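Side-chain contacts in post-proline cleaving enzyme (Rickettsia typhi, PDB 4HVT), which probably acts as a serine-type oligopeptidase that cuts peptides after proline, as other members of the prolyl oligopeptidase family do: residues Y367-A372 and G520-E525; V460-F465 and F543-E548; V503-K506 and V510-L513; T537-F542 and G568-S573; F583-C588 and A703-L708. All coordinates share one frame; numbering follows the deposited sequence. Where two conformers were deposited one is given.

Contact 1 (Y367-A372 and G520-E525); sequences YDNVVA and GEFGPE
E521 meets V370 where the loop 520-525 faces the hairpin turn of 367-372, their side chains coming together at E521 CB and V370 CG2, 4.2 Å apart. Its carbonyl makes the polar link: E521 O takes a hydrogen bond from a water at 2.8 Å, and that water accepts one from V370 N at 2.9 Å, so two backbones are joined through one molecule. The carboxylate turns off the contact, and its OE2 is bonded to N492 N and N515 ND2. F522 follows. With CG anti to its carbonyl carbon (chi1 -58°), the ring reaches back to the turn, and the amide oxygen of N369 lies at its edge, OD1 to CZ 3.6 Å, near the ring plane; amide and ring planes stand 38° apart. V370 CG2 approaches the same CZ obliquely at 4.3 Å. G523 closes a type I beta turn, its N bonded to G520 O at 3.0 Å, and occupies the N-cap position of the helix that begins at P524. On the other side of the contact the hairpin is fastened by paired backbone bonds between D368 and V371. A blade hairpin of the beta-propeller thus meets a loop of the peptidase domain, the interdomain contact expected of the prolyl oligopeptidase architecture.

Contact 2 (V460-F465 and F543-E548); sequences VKIPYF and FAVSEE. With EDO (1,2-ethanediol), chain D.
Y464 and V545 form the tight part of this contact, in which a strand of the alpha/beta-hydrolase sheet is packed against helix 536-551; the segment axes approach to 9.6 Å with a 60° angle between their directions. V545 CG1 sits over one face of the Y464 ring, 4.1 Å from the centroid and 20° off the normal, a CH-pi contact displaced toward the rim on the CG side. The tyrosine ring faces the valine because CG stands between the backbone N and the carbonyl carbon (chi1 65°). The other methyl, V545 CG2, sits between Y464 CD1 at 4.0 Å and I462 CG2 at 4.1 Å. I462 and Y464 both point their CB atoms to the helix, whereas P463, between them, points away and packs against W526.

Toward E548 the fit is looser and wetter. Its aliphatic CG lies 3.5 Å from Y464 OH, and the carboxylate plane is nearly perpendicular to the ring. At the start of the strand, O2 of an ethanediol, probably from the crystallisation liquor, donates to K461 O. Between the tyrosine and the glutamate, a bridging water accepts from Y464 OH at 2.7 Å and donates to E548 OE2 at 2.9 Å.

Contact 3 (V503-K506 and V510-L513); sequences VWVK and VSVL
W504 turns the edge of its indole, and not a face, toward the start of strand 510-514. The pyrrole N-H is directed at the carbonyl of V510: NE1 to V510 O is 3.1 Å, but the angle at the hydrogen is only 134°, so the bond is weak. That oxygen lies near the ring plane, as does V510 C. V510 N is also close to NE1, at 3.4 Å, yet both are donors and this approach is not a bond. The indole reaches the strand because CG is anti to the backbone N (chi1 -163°), which swings the five-membered ring off the last turn of the helix.

S511 lies beside the indole and next to V505. Its OG approaches W504 CD1 obliquely, at 3.9 Å. V505 answers with CG2, the branch anti to its carbonyl carbon, which comes to 3.3 Å from S511 OG and 4.0 Å from S511 CB. The serine was modelled in two conformers, so both OG distances belong to one of them and are doubtful as evidence of close fit. V510 directs its own side chain away from the helix, and its part here is played by the backbone, with V505 and V510 the closest CA pair at 5.7 Å. Elsewhere the indole touches L481 and P479. The helix end, the short turn and the returning strand complete the beta-alpha-beta crossover 480-483, 498-505, 510-514 of the alpha/beta-hydrolase fold.

Contact 4 (T537-F542 and G568-S573); sequences TAFNDF and GGLLVS
L571 is the bump that goes between F539 and F542, residues one turn apart on helix 537-542. Its two methyls divide the work. CD1 enters the notch between the phenylalanines, 3.7 Å from F539 CD1 at that ring's edge and 4.0 Å from F542 CG. CD2 rises over a face of F542, 4.2 Å from the ring centroid and 19° off its normal, a CH-pi contact lying toward the CD1-CE1 rim. The two rings therefore present different surfaces to one leucine: F539 an edge, F542 a face. Torsions set this up, F542 with CG anti to the backbone N (chi1 -167°) and F539 with CG anti to its carbonyl carbon, so that the rings diverge and leave the hollow that L571 fills. L570 completes the border more loosely, its CG 4.5 Å from F539 CZ and oblique to that ring.

The segment axes, 10.4 Å apart and crossing at -64°, leave room for the phenylalanine and leucine side chains to interdigitate. F542 also meets A575, one turn on along helix 567-578. That helix follows strand 560-565 through a probable nucleophile elbow that includes G568. Beyond the interface F539 makes an edge-to-face pair with Y626, F542 packs on I562 of strand 560-565, and V572 rests on strand 585-589.

Contact 5 (F583-C588 and A703-L708); sequences FGAVAC and ANALKL
Strand 585-589, inside the parallel run of the alpha/beta-hydrolase sheet, meets the end of the C-terminal helix 688-706 at A585, A705 and L706. The methyl of A585 does most of the touching: its CB is 3.8 Å from A705 CB and 3.7 Å from L706 CD2, so one small side chain lies against two successive residues, A705 and L706. A585 and A705 both direct their CB atoms across the contact, and with only methyls between them the backbones come within 6.4 Å, CA to CA. L706 gets there differently. Its chi1 of -54° sets CG beside the backbone N, and with CD1 extended (chi2 176°) the other branch, CD2, turns to A585 CB.

This is the helix-on-sheet layering of the alpha/beta-hydrolase fold: F701 and F702 of the same helix also pack on A585, while V586, the next strand residue, packs on M576 of helix 567-578. Just before the strand, G584 offers backbone alone, its C lying 4.1 Å from L706 CD2. Farther along the C-terminal segment K707 has positive phi, and L708 N bonds back to A703 O at 3.0 Å.

From the N terminus, the propeller hairpin 367-372 comes first, and contact 1 closes a long loop by joining it to 520-525. Strand 461-469 enters within that loop, and contact 2 ties it to helix 536-551 beyond, so contacts 1 and 2 cross; they meet where F522 CE2 lies 3.5 Å from P463 CG. Contact 3 is a short local closure lying within both loops, and its strand pairs with that of contact 2. Contact 4 crosses contact 2 on their shared helix and links it to helix 567-578. Contact 5 comes last, in series, bringing the C-terminal helix onto the sheet; W504 of contact 3 packs on A703, L706 and L708 of its C-terminal segment.

Contact 1 (Y367-A372 and G520-E525)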
# COMPACT_ATOMS: atom_id res chain seq x y z
N TYR A 367 16.32 -1.83 -6.66
CA TYR A 367 16.91 -0.52 -6.38
C TYR A 367 18.37 -0.70 -6.01
O TYR A 367 18.78 -1.68 -5.38
CB TYR A 367 16.22 0.20 -5.23
CG TYR A 367 14.77 0.56 -5.47
CD1 TYR A 367 14.42 1.73 -6.16
CD2 TYR A 367 13.74 -0.27 -5.03
CE1 TYR A 367 13.10 2.04 -6.37
CE2 TYR A 367 12.42 0.06 -5.26
CZ TYR A 367 12.11 1.22 -5.92
OH TYR A 367 10.77 1.54 -6.15
N ASP A 368 19.17 0.25 -6.44
CA ASP A 368 20.54 0.41 -5.99
C ASP A 368 20.63 1.82 -5.38
O ASP A 368 20.49 2.82 -6.09
CB ASP A 368 21.46 0.33 -7.22
CG ASP A 368 22.92 0.50 -6.87
OD1 ASP A 368 23.23 0.64 -5.67
OD2 ASP A 368 23.79 0.47 -7.81
N ASN A 369 20.80 1.89 -4.06
CA ASN A 369 20.74 3.16 -3.36
C ASN A 369 19.45 3.92 -3.67
O ASN A 369 19.42 5.13 -3.84
CB ASN A 369 22.01 3.97 -3.63
CG ASN A 369 22.34 4.91 -2.49
OD1 ASN A 369 21.90 4.71 -1.35
ND2 ASN A 369 23.11 5.95 -2.79
N VAL A 370 18.34 3.19 -3.64
CA VAL A 370 16.97 3.74 -3.82
C VAL A 370 16.80 4.41 -5.17
O VAL A 370 15.98 5.30 -5.31
CB VAL A 370 16.55 4.68 -2.65
CG1 VAL A 370 15.05 4.65 -2.48
CG2 VAL A 370 17.22 4.28 -1.36
N VAL A 371 17.55 3.93 -6.16
CA VAL A 371 17.37 4.30 -7.56
C VAL A 371 16.99 3.01 -8.35
O VAL A 371 17.66 1.98 -8.27
CB VAL A 371 18.66 4.85 -8.19
CG1 VAL A 371 18.38 5.26 -9.62
CG2 VAL A 371 19.17 6.03 -7.38
N ALA A 372 15.90 3.08 -9.10
CA ALA A 372 15.42 1.90 -9.82
C ALA A 372 16.40 1.42 -10.91
O ALA A 372 17.01 2.23 -11.64
CB ALA A 372 14.05 2.13 -10.45
N GLY A 520 12.42 -1.09 4.04
CA GLY A 520 13.11 -2.13 3.26
C GLY A 520 14.10 -1.63 2.22
O GLY A 520 14.54 -2.41 1.38
N GLU A 521 14.54 -0.38 2.30
CA GLU A 521 15.37 0.22 1.26
C GLU A 521 16.73 -0.49 1.12
O GLU A 521 17.26 -0.56 -0.01
CB GLU A 521 15.56 1.69 1.53
CG GLU A 521 14.31 2.54 1.37
CD GLU A 521 13.48 2.68 2.65
OE1 GLU A 521 13.75 1.95 3.63
OE2 GLU A 521 12.53 3.50 2.66
N PHE A 522 17.23 -1.09 2.20
CA PHE A 522 18.44 -1.91 2.17
C PHE A 522 18.19 -3.35 2.63
O PHE A 522 18.99 -3.98 3.30
CB PHE A 522 19.58 -1.18 2.86
CG PHE A 522 19.86 0.13 2.25
CD1 PHE A 522 20.50 0.20 1.03
CD2 PHE A 522 19.44 1.30 2.84
CE1 PHE A 522 20.77 1.40 0.42
CE2 PHE A 522 19.70 2.53 2.24
CZ PHE A 522 20.36 2.58 1.04
N GLY A 523 17.05 -3.84 2.20
CA GLY A 523 16.68 -5.24 2.39
C GLY A 523 16.23 -5.55 3.79
O GLY A 523 15.93 -4.65 4.58
N PRO A 524 16.16 -6.85 4.09
CA PRO A 524 15.57 -7.27 5.36
C PRO A 524 16.31 -6.77 6.62
O PRO A 524 15.67 -6.47 7.63
CB PRO A 524 15.61 -8.79 5.28
CG PRO A 524 16.33 -9.18 4.03
CD PRO A 524 16.47 -7.96 3.17
N GLU A 525 17.61 -6.57 6.52
CA GLU A 525 18.37 -6.07 7.67
C GLU A 525 17.96 -4.63 8.01
O GLU A 525 18.02 -4.19 9.16
CB GLU A 525 19.87 -6.09 7.40
O HOH W 1 18.35 0.52 -2.41

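Contact 2 (V460-F465 and F543-E548)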
# COMPACT_ATOMS: atom_id res chain seq x y z
N VAL A 460 25.32 4.94 11.31
CA VAL A 460 24.64 4.52 10.06
C VAL A 460 24.08 5.71 9.25
O VAL A 460 23.44 6.64 9.78
CB VAL A 460 23.50 3.48 10.39
CG1 VAL A 460 22.71 3.06 9.15
CG2 VAL A 460 24.05 2.21 11.04
N LYS A 461 24.38 5.71 7.94
CA LYS A 461 23.84 6.66 7.00
C LYS A 461 22.41 6.37 6.57
O LYS A 461 22.08 5.26 6.11
CB LYS A 461 24.73 6.79 5.76
CG LYS A 461 26.22 6.97 5.99
CD LYS A 461 26.58 8.19 6.80
CE LYS A 461 28.10 8.31 6.85
NZ LYS A 461 28.57 9.31 7.81
N ILE A 462 21.58 7.41 6.62
CA ILE A 462 20.17 7.31 6.36
C ILE A 462 19.91 8.17 5.14
O ILE A 462 20.12 9.37 5.18
CB ILE A 462 19.34 7.89 7.56
CG1 ILE A 462 19.75 7.24 8.89
CG2 ILE A 462 17.84 7.76 7.32
CD1 ILE A 462 19.72 5.72 8.95
N PRO A 463 19.42 7.56 4.06
CA PRO A 463 19.11 8.35 2.88
C PRO A 463 17.93 9.25 3.12
O PRO A 463 17.00 8.91 3.86
CB PRO A 463 18.68 7.31 1.84
CG PRO A 463 19.16 6.01 2.34
CD PRO A 463 19.17 6.14 3.85
N TYR A 464 17.95 10.40 2.46
CA TYR A 464 16.77 11.18 2.31
C TYR A 464 16.78 11.95 0.98
O TYR A 464 17.84 12.23 0.41
CB TYR A 464 16.53 12.14 3.49
CG TYR A 464 17.52 13.26 3.73
CD1 TYR A 464 18.69 13.05 4.48
CD2 TYR A 464 17.27 14.52 3.27
CE1 TYR A 464 19.59 14.08 4.76
CE2 TYR A 464 18.15 15.55 3.55
CZ TYR A 464 19.30 15.34 4.31
OH TYR A 464 20.17 16.44 4.51
N PHE A 465 15.58 12.24 0.52
CA PHE A 465 15.29 12.96 -0.71
C PHE A 465 14.73 14.34 -0.42
O PHE A 465 13.73 14.52 0.32
CB PHE A 465 14.37 12.14 -1.59
CG PHE A 465 15.03 10.90 -2.09
CD1 PHE A 465 15.76 10.90 -3.26
CD2 PHE A 465 14.97 9.74 -1.35
CE1 PHE A 465 16.40 9.73 -3.71
CE2 PHE A 465 15.62 8.60 -1.73
CZ PHE A 465 16.31 8.56 -2.96
N PHE A 543 14.92 11.65 13.61
CA PHE A 543 15.52 12.84 14.26
C PHE A 543 16.83 13.28 13.56
O PHE A 543 17.10 14.49 13.40
CB PHE A 543 15.79 12.60 15.76
CG PHE A 543 14.58 12.20 16.55
CD1 PHE A 543 13.35 12.82 16.35
CD2 PHE A 543 14.67 11.18 17.48
CE1 PHE A 543 12.26 12.46 17.08
CE2 PHE A 543 13.57 10.82 18.23
CZ PHE A 543 12.36 11.43 18.02
N ALA A 544 17.66 12.30 13.19
CA ALA A 544 18.92 12.58 12.47
C ALA A 544 18.66 13.39 11.19
O ALA A 544 19.35 14.33 10.93
CB ALA A 544 19.65 11.30 12.17
N VAL A 545 17.67 12.99 10.41
CA VAL A 545 17.28 13.77 9.25
C VAL A 545 16.71 15.16 9.64
O VAL A 545 17.10 16.19 9.04
CB VAL A 545 16.32 12.94 8.36
CG1 VAL A 545 15.86 13.78 7.22
CG2 VAL A 545 17.02 11.70 7.83
N SER A 546 15.83 15.21 10.62
CA SER A 546 15.21 16.47 11.06
C SER A 546 16.32 17.48 11.45
O SER A 546 16.35 18.63 11.00
CB SER A 546 14.23 16.22 12.23
OG SER A 546 13.13 15.40 11.84
N GLU A 547 17.26 17.02 12.26
CA GLU A 547 18.35 17.87 12.76
C GLU A 547 19.26 18.32 11.66
O GLU A 547 19.77 19.46 11.70
CB GLU A 547 19.17 17.11 13.80
CG GLU A 547 18.41 16.92 15.08
CD GLU A 547 19.12 16.07 16.10
OE1 GLU A 547 19.81 15.10 15.73
OE2 GLU A 547 18.93 16.36 17.30
N GLU A 548 19.46 17.46 10.67
CA GLU A 548 20.31 17.81 9.57
C GLU A 548 19.67 18.90 8.70
O GLU A 548 20.37 19.79 8.20
CB GLU A 548 20.71 16.57 8.77
CG GLU A 548 21.66 16.85 7.63
CD GLU A 548 23.09 17.13 8.09
OE1 GLU A 548 23.36 17.36 9.31
OE2 GLU A 548 23.96 17.13 7.22
C1 EDO D . 23.30 3.79 3.05
O1 EDO D . 24.64 3.40 2.72
C2 EDO D . 22.74 2.87 4.11
O2 EDO D . 23.47 3.03 5.32
O HOH W 2 22.74 15.76 5.01

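Contact 3 (V503-K506 and V510-L513)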
# COMPACT_ATOMS: atom_id res chain seq x y z
N VAL A 503 1.11 21.93 -5.04
CA VAL A 503 0.51 22.68 -3.95
C VAL A 503 1.55 23.17 -2.96
O VAL A 503 1.43 24.29 -2.49
CB VAL A 503 -0.57 21.93 -3.20
CG1 VAL A 503 -1.13 22.83 -2.13
CG2 VAL A 503 -1.65 21.49 -4.18
N TRP A 504 2.57 22.36 -2.69
CA TRP A 504 3.59 22.69 -1.71
C TRP A 504 4.84 23.32 -2.36
O TRP A 504 5.16 24.46 -2.06
CB TRP A 504 3.90 21.46 -0.82
CG TRP A 504 4.63 21.82 0.47
CD1 TRP A 504 5.96 21.65 0.70
CD2 TRP A 504 4.10 22.45 1.62
NE1 TRP A 504 6.30 22.14 1.91
CE2 TRP A 504 5.17 22.62 2.52
CE3 TRP A 504 2.82 22.89 1.99
CZ2 TRP A 504 5.00 23.21 3.79
CZ3 TRP A 504 2.66 23.48 3.24
CH2 TRP A 504 3.75 23.64 4.12
N VAL A 505 5.53 22.59 -3.25
CA VAL A 505 6.89 22.97 -3.69
C VAL A 505 6.85 24.15 -4.65
O VAL A 505 7.71 25.04 -4.58
CB VAL A 505 7.67 21.79 -4.32
CG1 VAL A 505 9.11 22.18 -4.59
CG2 VAL A 505 7.67 20.56 -3.40
N LYS A 506 5.82 24.20 -5.47
CA LYS A 506 5.61 25.37 -6.37
C LYS A 506 5.32 26.66 -5.63
O LYS A 506 5.52 27.76 -6.16
CB LYS A 506 4.48 25.06 -7.37
CG LYS A 506 4.11 26.16 -8.36
CD LYS A 506 3.11 25.61 -9.37
CE LYS A 506 2.89 26.51 -10.59
NZ LYS A 506 2.09 25.74 -11.60
N VAL A 510 9.41 23.17 0.92
CA VAL A 510 10.43 22.17 0.68
C VAL A 510 9.79 20.86 1.05
O VAL A 510 9.07 20.80 2.05
CB VAL A 510 11.64 22.46 1.61
CG1 VAL A 510 12.67 21.37 1.50
CG2 VAL A 510 12.30 23.78 1.22
N SER A 511 10.10 19.81 0.27
CA SER A 511 9.61 18.46 0.53
C SER A 511 10.77 17.53 0.90
O SER A 511 11.81 17.54 0.24
CB SER A 511 8.90 17.90 -0.70
OG SER A 511 7.62 18.50 -0.88
N VAL A 512 10.58 16.68 1.93
CA VAL A 512 11.61 15.76 2.30
C VAL A 512 11.04 14.40 2.60
O VAL A 512 10.01 14.31 3.25
CB VAL A 512 12.43 16.23 3.52
CG1 VAL A 512 13.62 15.33 3.80
CG2 VAL A 512 12.92 17.64 3.29
N LEU A 513 11.72 13.38 2.09
CA LEU A 513 11.36 11.98 2.36
C LEU A 513 12.57 11.29 2.94
O LEU A 513 13.61 11.23 2.29
CB LEU A 513 11.00 11.26 1.04
CG LEU A 513 10.61 9.78 1.11
CD1 LEU A 513 9.27 9.67 1.76
CD2 LEU A 513 10.56 9.26 -0.33

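Contact 4 (T537-F542 and G568-S573)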
# COMPACT_ATOMS: atom_id res chain seq x y z
N THR A 537 15.27 2.84 17.02
CA THR A 537 16.22 3.08 15.96
C THR A 537 15.55 3.84 14.78
O THR A 537 16.12 4.82 14.27
CB THR A 537 16.89 1.75 15.53
OG1 THR A 537 17.74 1.29 16.57
CG2 THR A 537 17.71 1.91 14.21
N ALA A 538 14.34 3.47 14.41
CA ALA A 538 13.61 4.17 13.35
C ALA A 538 13.42 5.63 13.73
O ALA A 538 13.64 6.53 12.93
CB ALA A 538 12.25 3.51 13.08
N PHE A 539 13.01 5.85 14.97
CA PHE A 539 12.69 7.17 15.43
C PHE A 539 13.96 8.05 15.46
O PHE A 539 13.93 9.18 15.03
CB PHE A 539 12.01 7.14 16.79
CG PHE A 539 10.84 6.14 16.91
CD1 PHE A 539 9.95 5.90 15.87
CD2 PHE A 539 10.62 5.46 18.09
CE1 PHE A 539 8.90 5.00 15.97
CE2 PHE A 539 9.56 4.57 18.20
CZ PHE A 539 8.70 4.34 17.14
N ASN A 540 15.07 7.48 15.92
CA ASN A 540 16.35 8.17 15.94
C ASN A 540 16.77 8.56 14.52
O ASN A 540 17.27 9.66 14.32
CB ASN A 540 17.44 7.29 16.54
CG ASN A 540 17.26 7.10 18.03
OD1 ASN A 540 16.51 7.81 18.69
ND2 ASN A 540 17.99 6.14 18.58
N ASP A 541 16.54 7.68 13.55
CA ASP A 541 16.87 7.99 12.14
C ASP A 541 16.10 9.22 11.69
O ASP A 541 16.61 10.08 11.01
CB ASP A 541 16.53 6.82 11.25
CG ASP A 541 17.50 5.66 11.41
OD1 ASP A 541 18.49 5.86 12.13
OD2 ASP A 541 17.25 4.55 10.85
N PHE A 542 14.85 9.28 12.09
CA PHE A 542 14.00 10.38 11.70
C PHE A 542 14.54 11.69 12.34
O PHE A 542 14.61 12.69 11.69
CB PHE A 542 12.58 10.08 12.18
CG PHE A 542 11.54 10.99 11.60
CD1 PHE A 542 11.21 10.93 10.25
CD2 PHE A 542 10.83 11.84 12.40
CE1 PHE A 542 10.23 11.73 9.71
CE2 PHE A 542 9.88 12.71 11.84
CZ PHE A 542 9.57 12.63 10.52
N GLY A 568 3.29 5.13 10.11
CA GLY A 568 3.89 6.47 10.07
C GLY A 568 3.18 7.40 11.04
O GLY A 568 3.74 8.40 11.45
N GLY A 569 1.93 7.09 11.39
CA GLY A 569 1.21 7.80 12.43
C GLY A 569 1.80 7.58 13.80
O GLY A 569 1.87 8.52 14.56
N LEU A 570 2.27 6.36 14.10
CA LEU A 570 3.11 6.11 15.31
C LEU A 570 4.40 6.90 15.32
O LEU A 570 4.74 7.59 16.28
CB LEU A 570 3.38 4.60 15.50
CG LEU A 570 4.28 4.18 16.62
CD1 LEU A 570 3.72 4.64 17.96
CD2 LEU A 570 4.58 2.68 16.60
N LEU A 571 5.11 6.84 14.19
CA LEU A 571 6.35 7.55 14.00
C LEU A 571 6.19 9.01 14.42
O LEU A 571 6.95 9.51 15.21
CB LEU A 571 6.80 7.46 12.56
CG LEU A 571 7.96 8.40 12.17
CD1 LEU A 571 9.22 8.06 12.94
CD2 LEU A 571 8.19 8.34 10.68
N VAL A 572 5.20 9.69 13.88
CA VAL A 572 5.12 11.13 14.07
C VAL A 572 4.54 11.53 15.44
O VAL A 572 4.87 12.57 15.94
CB VAL A 572 4.41 11.89 12.92
CG1 VAL A 572 5.12 11.75 11.60
CG2 VAL A 572 2.93 11.60 12.85
N SER A 573 3.70 10.69 16.03
CA SER A 573 3.27 10.89 17.39
C SER A 573 4.37 10.61 18.41
O SER A 573 4.41 11.29 19.44
CB SER A 573 2.01 10.13 17.69
OG SER A 573 2.16 8.72 17.54

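Contact 5 (F583-C588 and A703-L708)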
# COMPACT_ATOMS: atom_id res chain seq x y z
N PHE A 583 9.96 20.49 15.99
CA PHE A 583 8.86 20.56 15.00
C PHE A 583 7.87 21.65 15.25
O PHE A 583 7.66 22.14 16.41
CB PHE A 583 8.09 19.21 14.96
CG PHE A 583 8.98 18.06 14.92
CD1 PHE A 583 9.68 17.78 13.74
CD2 PHE A 583 9.13 17.23 16.02
CE1 PHE A 583 10.55 16.72 13.66
CE2 PHE A 583 10.02 16.19 15.95
CZ PHE A 583 10.71 15.91 14.80
N GLY A 584 7.30 22.13 14.16
CA GLY A 584 6.31 23.21 14.21
C GLY A 584 4.87 22.77 13.89
O GLY A 584 3.91 23.49 14.22
N ALA A 585 4.72 21.62 13.25
CA ALA A 585 3.41 21.06 12.91
C ALA A 585 3.52 19.55 12.59
O ALA A 585 4.58 19.02 12.19
CB ALA A 585 2.78 21.78 11.72
N VAL A 586 2.44 18.88 12.91
CA VAL A 586 2.35 17.44 12.75
C VAL A 586 1.00 17.03 12.13
O VAL A 586 -0.04 17.54 12.52
CB VAL A 586 2.47 16.74 14.10
CG1 VAL A 586 2.50 15.23 13.92
CG2 VAL A 586 3.72 17.14 14.88
N ALA A 587 1.02 16.08 11.20
CA ALA A 587 -0.19 15.38 10.76
C ALA A 587 -0.03 13.88 11.04
O ALA A 587 0.90 13.26 10.56
CB ALA A 587 -0.49 15.68 9.30
N CYS A 588 -0.87 13.38 11.94
CA CYS A 588 -0.91 12.03 12.42
C CYS A 588 -2.14 11.38 11.80
O CYS A 588 -3.28 11.58 12.26
CB CYS A 588 -1.02 12.11 13.91
SG CYS A 588 -0.94 10.51 14.74
N ALA A 703 -0.14 24.74 5.52
CA ALA A 703 0.18 26.03 4.91
C ALA A 703 0.00 27.11 5.97
O ALA A 703 0.84 28.04 6.08
CB ALA A 703 -0.73 26.30 3.75
N ASN A 704 -1.05 26.98 6.76
CA ASN A 704 -1.32 27.97 7.80
C ASN A 704 -0.33 27.87 8.98
O ASN A 704 0.13 28.92 9.49
CB ASN A 704 -2.76 27.81 8.26
CG ASN A 704 -3.14 28.78 9.35
OD1 ASN A 704 -3.56 29.96 9.08
ND2 ASN A 704 -3.01 28.33 10.58
N ALA A 705 -0.02 26.64 9.40
CA ALA A 705 0.90 26.40 10.51
C ALA A 705 2.35 26.81 10.21
O ALA A 705 3.06 27.34 11.11
CB ALA A 705 0.84 24.93 10.96
N LEU A 706 2.78 26.65 8.96
CA LEU A 706 4.19 26.78 8.63
C LEU A 706 4.44 27.99 7.79
O LEU A 706 5.55 28.17 7.30
CB LEU A 706 4.67 25.51 7.89
CG LEU A 706 4.41 24.18 8.63
CD1 LEU A 706 4.82 22.96 7.79
CD2 LEU A 706 5.08 24.11 9.99
N LYS A 707 3.37 28.75 7.52
CA LYS A 707 3.48 30.05 6.83
C LYS A 707 3.92 29.93 5.37
O LYS A 707 4.77 30.69 4.93
CB LYS A 707 4.40 31.00 7.65
N LEU A 708 3.33 28.98 4.65
CA LEU A 708 3.53 28.85 3.21
C LEU A 708 2.96 30.09 2.54
O LEU A 708 1.81 30.46 2.82
CB LEU A 708 2.81 27.62 2.69
CG LEU A 708 3.14 27.18 1.26
CD1 LEU A 708 4.40 26.32 1.17
CD2 LEU A 708 1.97 26.35 0.73